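PDB 4MI2: putative enoyl-CoA hydratase/isomerase from Mycobacterium abscessus, which probably catalyses the isomerisation of a coenzyme A thioester in phenylacetate degradation, as a member of the crotonase-like enoyl-CoA hydratase/isomerase family. Local coordinates for residues A7-H15 with T35-A43; L100-V108 with T211-R222. All coordinates share one frame; numbering follows the deposited sequence. Where two conformers were deposited one is given.

How the contacts relate
Both contacts involve the six-stranded mixed sheet of the crotonase fold. Contact 1 lies at one of its two outermost strands, 9-13, where helix 34-49 packs against the first modelled residues. Contact 2 lies at strand 107-111, three strands further across the sheet, where the turn leading out of helix 87-102 meets helix 211-223. The two follow in series along the chain; their centres are about 20 Å apart and their nearest atoms about 6 Å. Helix 87-102 links them: K37 and L41 pack on it, and its last turn enters contact 2. Contact 1 thus joins a helix to the sheet edge within one subunit, whereas contact 2 sits by the interfaces with both neighbouring subunits.

Contact 1 of 2, residues A7-H15 with T35-A43; sequences AAVAYSVNH and TMKTELLQA
T35 meets A8 at the exposed end of the contact through its methyl CG2, which lies 4.1 Å from A8 CB; the small alanine lets helix and chain come close here. One residue on, M36 bends at its second torsion and lays its sulphur alongside A8, with SD 3.8 Å from A8 O. The flexible thioether suits this buried corner, where M36 also packs on L23 of strand 18-23. The V9 methyl CG2 touches M36 O at 3.7 Å.

E39 is the polar centre. CG stands anti to the carbonyl carbon (chi1 -70°) and the chain is extended beyond it, carrying the carboxylate to the backbone where the strand begins. V9 N donates to E39 OE1 over 3.0 Å, with an angle of 154° at the hydrogen, and meets the oxygen nearly along its C-O axis. A8 N lies 2.9 Å from the same OE1. Nearer the helix, E39 CB packs on V9 CB, so the aliphatic part of the glutamate joins the apolar layer. L40 continues that layer: its CB lies 4.3 Å from V9 CG2, and both side chains also rest on I21 of strand 18-23. V9, branched at CB, fits the strand and offers CG2 to M36 and L40 and CG1 to A43. At A43 the lack of a longer side chain brings the helix backbone up to Y11, whose ring atom CE1 is 3.5 Å from A43 O while CD1 touches A43 CB.

Strand and helix run nearly parallel, their axes 14° apart. The contact thus pairs apolar packing with a carboxylate that ties helix 34-49 to the backbone N-H at the first residue of strand 9-13, a bond that would be expected to stabilise the negative charge of E39.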
loop_
_atom_site.group_PDB
_atom_site.type_symbol
_atom_site.label_atom_id
_atom_site.label_comp_id
_atom_site.label_asym_id
_atom_site.label_seq_id
_atom_site.Cartn_x
_atom_site.Cartn_y
_atom_site.Cartn_z
ATOM N N ALA B 7 27.961 -27.134 -1.481
ATOM C CA ALA B 7 28.167 -27.302 -2.952
ATOM C C ALA B 7 27.008 -26.701 -3.793
ATOM O O ALA B 7 27.262 -25.912 -4.706
ATOM C CB ALA B 7 28.389 -28.779 -3.287
ATOM N N ALA B 8 25.756 -27.052 -3.480
ATOM C CA ALA B 8 24.581 -26.514 -4.212
ATOM C C ALA B 8 24.289 -25.022 -3.923
ATOM O O ALA B 8 23.863 -24.273 -4.808
ATOM C CB ALA B 8 23.347 -27.352 -3.913
ATOM N N VAL B 9 24.498 -24.609 -2.678
ATOM C CA VAL B 9 24.426 -23.204 -2.303
ATOM C C VAL B 9 25.761 -22.810 -1.670
ATOM O O VAL B 9 26.200 -23.449 -0.725
ATOM C CB VAL B 9 23.272 -22.950 -1.311
ATOM C CG1 VAL B 9 23.247 -21.491 -0.871
ATOM C CG2 VAL B 9 21.937 -23.339 -1.933
ATOM N N ALA B 10 26.416 -21.783 -2.199
ATOM C CA ALA B 10 27.691 -21.324 -1.639
ATOM C C ALA B 10 27.433 -20.302 -0.546
ATOM O O ALA B 10 26.588 -19.422 -0.700
ATOM C CB ALA B 10 28.579 -20.722 -2.722
ATOM N N TYR B 11 28.160 -20.429 0.558
ATOM C CA TYR B 11 28.078 -19.492 1.666
ATOM C C TYR B 11 29.473 -19.046 2.067
ATOM O O TYR B 11 30.384 -19.869 2.189
ATOM C CB TYR B 11 27.388 -20.145 2.865
ATOM C CG TYR B 11 27.280 -19.248 4.077
ATOM C CD1 TYR B 11 26.312 -18.264 4.144
ATOM C CD2 TYR B 11 28.147 -19.387 5.159
ATOM C CE1 TYR B 11 26.196 -17.438 5.253
ATOM C CE2 TYR B 11 28.042 -18.566 6.279
ATOM C CZ TYR B 11 27.059 -17.590 6.317
ATOM O OH TYR B 11 26.938 -16.763 7.408
ATOM N N SER B 12 29.636 -17.744 2.277
ATOM C CA SER B 12 30.868 -17.191 2.845
ATOM C C SER B 12 30.593 -15.858 3.540
ATOM O O SER B 12 29.647 -15.152 3.193
ATOM C CB SER B 12 31.923 -16.989 1.752
ATOM O OG SER B 12 31.472 -16.049 0.792
ATOM N N VAL B 13 31.416 -15.526 4.528
ATOM C CA VAL B 13 31.370 -14.203 5.161
ATOM C C VAL B 13 32.704 -13.531 4.885
ATOM O O VAL B 13 33.745 -14.103 5.203
ATOM C CB VAL B 13 31.164 -14.289 6.688
ATOM C CG1 VAL B 13 31.096 -12.885 7.293
ATOM C CG2 VAL B 13 29.913 -15.093 7.023
ATOM N N ASN B 14 32.685 -12.336 4.295
ATOM C CA ASN B 14 33.936 -11.662 3.937
ATOM C C ASN B 14 34.506 -10.782 5.067
ATOM O O ASN B 14 33.989 -10.757 6.190
ATOM C CB ASN B 14 33.806 -10.915 2.586
ATOM C CG ASN B 14 33.155 -9.542 2.697
ATOM O OD1 ASN B 14 32.799 -9.078 3.777
ATOM N ND2 ASN B 14 32.994 -8.885 1.552
ATOM N N HIS B 15 35.606 -10.105 4.750
ATOM C CA HIS B 15 36.331 -9.223 5.679
ATOM C C HIS B 15 35.463 -8.122 6.292
ATOM O O HIS B 15 35.669 -7.739 7.439
ATOM C CB HIS B 15 37.513 -8.572 4.944
ATOM C CG HIS B 15 37.110 -7.857 3.691
ATOM N ND1 HIS B 15 36.922 -8.511 2.490
ATOM C CD2 HIS B 15 36.823 -6.553 3.461
ATOM C CE1 HIS B 15 36.546 -7.637 1.572
ATOM N NE2 HIS B 15 36.473 -6.443 2.136
ATOM N N THR B 35 18.174 -30.933 -1.698
ATOM C CA THR B 35 19.542 -30.539 -1.352
ATOM C C THR B 35 19.694 -29.026 -1.352
ATOM O O THR B 35 20.250 -28.450 -0.427
ATOM C CB THR B 35 20.555 -31.118 -2.360
ATOM O OG1 THR B 35 20.450 -32.539 -2.359
ATOM C CG2 THR B 35 21.979 -30.719 -2.008
ATOM N N MET B 36 19.198 -28.402 -2.407
ATOM C CA MET B 36 19.233 -26.962 -2.547
ATOM C C MET B 36 18.473 -26.242 -1.420
ATOM O O MET B 36 18.939 -25.238 -0.890
ATOM C CB MET B 36 18.612 -26.601 -3.878
ATOM C CG MET B 36 18.903 -25.198 -4.327
ATOM S SD MET B 36 20.262 -25.166 -5.499
ATOM C CE MET B 36 20.062 -23.484 -6.073
ATOM N N LYS B 37 17.297 -26.760 -1.079
ATOM C CA LYS B 37 16.441 -26.170 -0.040
ATOM C C LYS B 37 17.046 -26.295 1.356
ATOM O O LYS B 37 17.028 -25.344 2.139
ATOM C CB LYS B 37 15.052 -26.811 -0.072
ATOM C CG LYS B 37 14.238 -26.368 -1.286
ATOM C CD LYS B 37 12.859 -26.999 -1.360
ATOM C CE LYS B 37 12.887 -28.386 -1.969
ATOM N NZ LYS B 37 11.545 -28.755 -2.506
ATOM N N THR B 38 17.579 -27.475 1.652
ATOM C CA THR B 38 18.248 -27.731 2.924
ATOM C C THR B 38 19.491 -26.849 3.097
ATOM O O THR B 38 19.714 -26.298 4.169
ATOM C CB THR B 38 18.620 -29.227 3.043
ATOM O OG1 THR B 38 17.413 -30.001 3.126
ATOM C CG2 THR B 38 19.457 -29.494 4.278
ATOM N N GLU B 39 20.289 -26.712 2.038
ATOM C CA GLU B 39 21.516 -25.926 2.114
ATOM C C GLU B 39 21.203 -24.424 2.166
ATOM O O GLU B 39 21.903 -23.659 2.834
ATOM C CB GLU B 39 22.458 -26.264 0.950
ATOM C CG GLU B 39 23.074 -27.664 1.026
ATOM C CD GLU B 39 24.097 -27.940 -0.076
ATOM O OE1 GLU B 39 24.386 -27.043 -0.899
ATOM O OE2 GLU B 39 24.630 -29.071 -0.129
ATOM N N LEU B 40 20.141 -24.008 1.481
ATOM C CA LEU B 40 19.704 -22.612 1.531
ATOM C C LEU B 40 19.278 -22.225 2.953
ATOM O O LEU B 40 19.669 -21.160 3.442
ATOM C CB LEU B 40 18.568 -22.351 0.534
ATOM C CG LEU B 40 18.028 -20.918 0.465
ATOM C CD1 LEU B 40 19.155 -19.924 0.222
ATOM C CD2 LEU B 40 16.961 -20.796 -0.617
ATOM N N LEU B 41 18.501 -23.096 3.604
ATOM C CA LEU B 41 18.099 -22.900 4.999
ATOM C C LEU B 41 19.302 -22.744 5.938
ATOM O O LEU B 41 19.340 -21.812 6.743
ATOM C CB LEU B 41 17.208 -24.043 5.486
ATOM C CG LEU B 41 16.783 -24.017 6.966
ATOM C CD1 LEU B 41 15.968 -22.763 7.256
ATOM C CD2 LEU B 41 15.987 -25.267 7.338
ATOM N N GLN B 42 20.267 -23.654 5.833
ATOM C CA GLN B 42 21.481 -23.596 6.650
ATOM C C GLN B 42 22.289 -22.308 6.417
ATOM O O GLN B 42 22.818 -21.722 7.363
ATOM C CB GLN B 42 22.360 -24.824 6.378
ATOM N N ALA B 43 22.379 -21.866 5.165
ATOM C CA ALA B 43 23.078 -20.619 4.849
ATOM C C ALA B 43 22.367 -19.404 5.468
ATOM O O ALA B 43 23.025 -18.539 6.067
ATOM C CB ALA B 43 23.232 -20.441 3.345
#

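Contact 2 of 2, residues L100-V108 with T211-R222; sequences LDAIKVPVV and TAAFSEVKELLR
The turn between helix 87-102 and strand 107-111 of the crotonase core is met by one side of helix 211-223, where K218 and R222 reach backbone carbonyls. K218, fully extended, donates through NZ to V105 O (2.8 Å) and I103 O (3.0 Å), coming from above both carbonyl planes; D127 OD2 forms a salt bridge with the same ammonium. R222 NH1 donates to D101 O at 2.8 Å, in the carbonyl plane. D101 OD1 lies over one guanidinium face, 3.4 Å from R222 NH1, a salt bridge of charges alone, while K218 CE lies over the opposite face. Water 1 accepts from K218 NZ and R222 NH2 and donates to L100 O.

Toward the N-terminal end of helix 211-223, water 2 bridges K104 O and S215 O, and S215 OG turns back to its own helix, donating to T211 O. The compact ring of P106 crosses F214 at about a right angle, CG 3.9 Å from F214 CB, and V105 CG1 meets T211 CG2 at 3.8 Å. Long cationic side chains suit a turn whose carbonyls at D101, I103 and V105 face the helix: they satisfy these oxygens, and D127 and D101 would balance much of their charge.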
loop_
_atom_site.group_PDB
_atom_site.type_symbol
_atom_site.label_atom_id
_atom_site.label_comp_id
_atom_site.label_asym_id
_atom_site.label_seq_id
_atom_site.Cartn_x
_atom_site.Cartn_y
_atom_site.Cartn_z
ATOM N N LEU B 100 15.013 -16.254 6.420
ATOM C CA LEU B 100 15.282 -15.008 5.715
ATOM C C LEU B 100 14.708 -13.831 6.517
ATOM O O LEU B 100 15.406 -12.857 6.799
ATOM C CB LEU B 100 14.704 -15.070 4.300
ATOM C CG LEU B 100 14.831 -13.859 3.373
ATOM C CD1 LEU B 100 16.250 -13.317 3.285
ATOM C CD2 LEU B 100 14.322 -14.221 1.982
ATOM N N ASP B 101 13.461 -13.951 6.941
ATOM C CA ASP B 101 12.823 -12.896 7.716
ATOM C C ASP B 101 13.566 -12.588 9.022
ATOM O O ASP B 101 13.649 -11.431 9.424
ATOM C CB ASP B 101 11.360 -13.263 8.004
ATOM C CG ASP B 101 10.667 -12.249 8.895
ATOM O OD1 ASP B 101 10.305 -11.162 8.392
ATOM O OD2 ASP B 101 10.506 -12.554 10.099
ATOM N N ALA B 102 14.127 -13.617 9.655
ATOM C CA ALA B 102 14.838 -13.471 10.939
ATOM C C ALA B 102 16.178 -12.734 10.854
ATOM O O ALA B 102 16.717 -12.332 11.879
ATOM C CB ALA B 102 15.044 -14.836 11.597
ATOM N N ILE B 103 16.713 -12.543 9.651
ATOM C CA ILE B 103 17.950 -11.776 9.487
ATOM C C ILE B 103 17.690 -10.318 9.868
ATOM O O ILE B 103 16.850 -9.653 9.267
ATOM C CB ILE B 103 18.512 -11.878 8.047
ATOM C CG1 ILE B 103 18.777 -13.342 7.692
ATOM C CG2 ILE B 103 19.800 -11.064 7.904
ATOM C CD1 ILE B 103 19.382 -13.562 6.316
ATOM N N LYS B 104 18.407 -9.821 10.870
ATOM C CA LYS B 104 18.160 -8.464 11.370
ATOM C C LYS B 104 18.829 -7.377 10.525
ATOM O O LYS B 104 18.353 -6.245 10.486
ATOM C CB LYS B 104 18.625 -8.344 12.818
ATOM C CG LYS B 104 17.924 -9.290 13.781
ATOM C CD LYS B 104 18.455 -9.098 15.203
ATOM C CE LYS B 104 18.631 -10.420 15.949
ATOM N NZ LYS B 104 17.330 -10.945 16.449
ATOM N N VAL B 105 19.928 -7.723 9.858
ATOM C CA VAL B 105 20.717 -6.754 9.097
ATOM C C VAL B 105 20.159 -6.639 7.678
ATOM O O VAL B 105 19.259 -7.399 7.309
ATOM C CB VAL B 105 22.227 -7.110 9.117
ATOM C CG1 VAL B 105 22.662 -7.407 10.551
ATOM C CG2 VAL B 105 22.552 -8.288 8.212
ATOM N N PRO B 106 20.656 -5.666 6.892
ATOM C CA PRO B 106 20.113 -5.476 5.554
ATOM C C PRO B 106 20.415 -6.632 4.606
ATOM O O PRO B 106 21.506 -7.173 4.633
ATOM C CB PRO B 106 20.796 -4.190 5.079
ATOM C CG PRO B 106 21.149 -3.458 6.338
ATOM C CD PRO B 106 21.541 -4.553 7.282
ATOM N N VAL B 107 19.437 -6.996 3.779
ATOM C CA VAL B 107 19.574 -8.100 2.821
ATOM C C VAL B 107 19.351 -7.543 1.433
ATOM O O VAL B 107 18.327 -6.917 1.181
ATOM C CB VAL B 107 18.536 -9.213 3.074
ATOM C CG1 VAL B 107 18.682 -10.336 2.051
ATOM C CG2 VAL B 107 18.674 -9.758 4.482
ATOM N N VAL B 108 20.323 -7.769 0.552
ATOM C CA VAL B 108 20.299 -7.303 -0.824
ATOM C C VAL B 108 20.235 -8.531 -1.710
ATOM O O VAL B 108 20.851 -9.548 -1.388
ATOM C CB VAL B 108 21.584 -6.524 -1.160
ATOM C CG1 VAL B 108 21.499 -5.889 -2.545
ATOM C CG2 VAL B 108 21.860 -5.467 -0.098
ATOM N N THR B 211 25.217 -0.514 11.602
ATOM C CA THR B 211 24.478 -1.768 11.566
ATOM C C THR B 211 23.378 -1.855 12.630
ATOM O O THR B 211 22.300 -2.397 12.351
ATOM C CB THR B 211 25.452 -2.953 11.710
ATOM O OG1 THR B 211 26.472 -2.843 10.709
ATOM C CG2 THR B 211 24.724 -4.318 11.563
ATOM N N ALA B 212 23.635 -1.328 13.832
ATOM C CA ALA B 212 22.631 -1.355 14.898
ATOM C C ALA B 212 21.444 -0.467 14.552
ATOM O O ALA B 212 20.298 -0.825 14.801
ATOM C CB ALA B 212 23.223 -0.940 16.229
ATOM N N ALA B 213 21.729 0.694 13.977
ATOM C CA ALA B 213 20.690 1.577 13.498
ATOM C C ALA B 213 19.895 0.924 12.367
ATOM O O ALA B 213 18.676 0.984 12.351
ATOM C CB ALA B 213 21.297 2.896 13.040
ATOM N N PHE B 214 20.583 0.269 11.441
ATOM C CA PHE B 214 19.903 -0.402 10.337
ATOM C C PHE B 214 18.958 -1.490 10.843
ATOM O O PHE B 214 17.819 -1.606 10.373
ATOM C CB PHE B 214 20.917 -0.998 9.346
ATOM C CG PHE B 214 21.653 0.028 8.516
ATOM C CD1 PHE B 214 22.891 -0.282 7.967
ATOM C CD2 PHE B 214 21.103 1.288 8.246
ATOM C CE1 PHE B 214 23.578 0.631 7.183
ATOM C CE2 PHE B 214 21.793 2.211 7.461
ATOM C CZ PHE B 214 23.034 1.882 6.934
ATOM N N SER B 215 19.442 -2.276 11.796
ATOM C CA SER B 215 18.637 -3.334 12.386
ATOM C C SER B 215 17.402 -2.780 13.102
ATOM O O SER B 215 16.292 -3.305 12.921
ATOM C CB SER B 215 19.488 -4.187 13.331
ATOM O OG SER B 215 20.557 -4.784 12.615
ATOM N N GLU B 216 17.578 -1.717 13.881
ATOM C CA GLU B 216 16.457 -1.070 14.576
ATOM C C GLU B 216 15.410 -0.521 13.599
ATOM O O GLU B 216 14.222 -0.767 13.762
ATOM C CB GLU B 216 16.961 0.070 15.478
ATOM C CG GLU B 216 17.768 -0.399 16.681
ATOM C CD GLU B 216 16.918 -0.800 17.870
ATOM O OE1 GLU B 216 15.669 -0.803 17.767
ATOM O OE2 GLU B 216 17.501 -1.107 18.931
ATOM N N VAL B 217 15.844 0.216 12.582
ATOM C CA VAL B 217 14.879 0.834 11.671
ATOM C C VAL B 217 14.088 -0.229 10.867
ATOM O O VAL B 217 12.874 -0.097 10.660
ATOM C CB VAL B 217 15.545 1.916 10.782
ATOM C CG1 VAL B 217 16.354 1.312 9.644
ATOM C CG2 VAL B 217 14.504 2.886 10.242
ATOM N N LYS B 218 14.766 -1.302 10.473
ATOM C CA LYS B 218 14.124 -2.412 9.750
ATOM C C LYS B 218 13.034 -3.078 10.597
ATOM O O LYS B 218 11.979 -3.431 10.090
ATOM C CB LYS B 218 15.185 -3.427 9.317
ATOM C CG LYS B 218 14.676 -4.724 8.725
ATOM C CD LYS B 218 15.803 -5.460 8.020
ATOM C CE LYS B 218 15.451 -6.908 7.734
ATOM N NZ LYS B 218 16.532 -7.649 7.024
ATOM N N GLU B 219 13.296 -3.228 11.889
ATOM C CA GLU B 219 12.336 -3.811 12.811
ATOM C C GLU B 219 11.213 -2.816 13.106
ATOM O O GLU B 219 10.054 -3.211 13.250
ATOM C CB GLU B 219 13.050 -4.257 14.091
ATOM C CG GLU B 219 12.171 -4.888 15.159
ATOM C CD GLU B 219 11.556 -6.223 14.767
ATOM O OE1 GLU B 219 11.828 -6.757 13.666
ATOM O OE2 GLU B 219 10.775 -6.747 15.586
ATOM N N LEU B 220 11.542 -1.529 13.198
ATOM C CA LEU B 220 10.504 -0.503 13.338
ATOM C C LEU B 220 9.551 -0.520 12.152
ATOM O O LEU B 220 8.331 -0.508 12.341
ATOM C CB LEU B 220 11.097 0.897 13.473
ATOM C CG LEU B 220 11.731 1.298 14.819
ATOM C CD1 LEU B 220 12.393 2.655 14.647
ATOM C CD2 LEU B 220 10.722 1.317 15.967
ATOM N N LEU B 221 10.107 -0.539 10.940
ATOM C CA LEU B 221 9.292 -0.597 9.718
ATOM C C LEU B 221 8.343 -1.797 9.717
ATOM O O LEU B 221 7.168 -1.669 9.382
ATOM C CB LEU B 221 10.178 -0.641 8.468
ATOM C CG LEU B 221 10.870 0.672 8.096
ATOM C CD1 LEU B 221 12.032 0.422 7.141
ATOM C CD2 LEU B 221 9.875 1.646 7.481
ATOM N N ARG B 222 8.850 -2.955 10.124
ATOM C CA ARG B 222 8.033 -4.173 10.145
ATOM C C ARG B 222 6.966 -4.169 11.245
ATOM O O ARG B 222 5.832 -4.545 11.007
ATOM C CB ARG B 222 8.925 -5.403 10.282
ATOM C CG ARG B 222 9.685 -5.739 9.011
ATOM C CD ARG B 222 10.796 -6.715 9.321
ATOM N NE ARG B 222 11.353 -7.351 8.129
ATOM C CZ ARG B 222 12.222 -8.360 8.157
ATOM N NH1 ARG B 222 12.647 -8.849 9.320
ATOM N NH2 ARG B 222 12.668 -8.882 7.021
HETATM O O HOH W 1 15.157 -10.011 6.855
HETATM O O HOH W 2 16.006 -5.861 12.096
#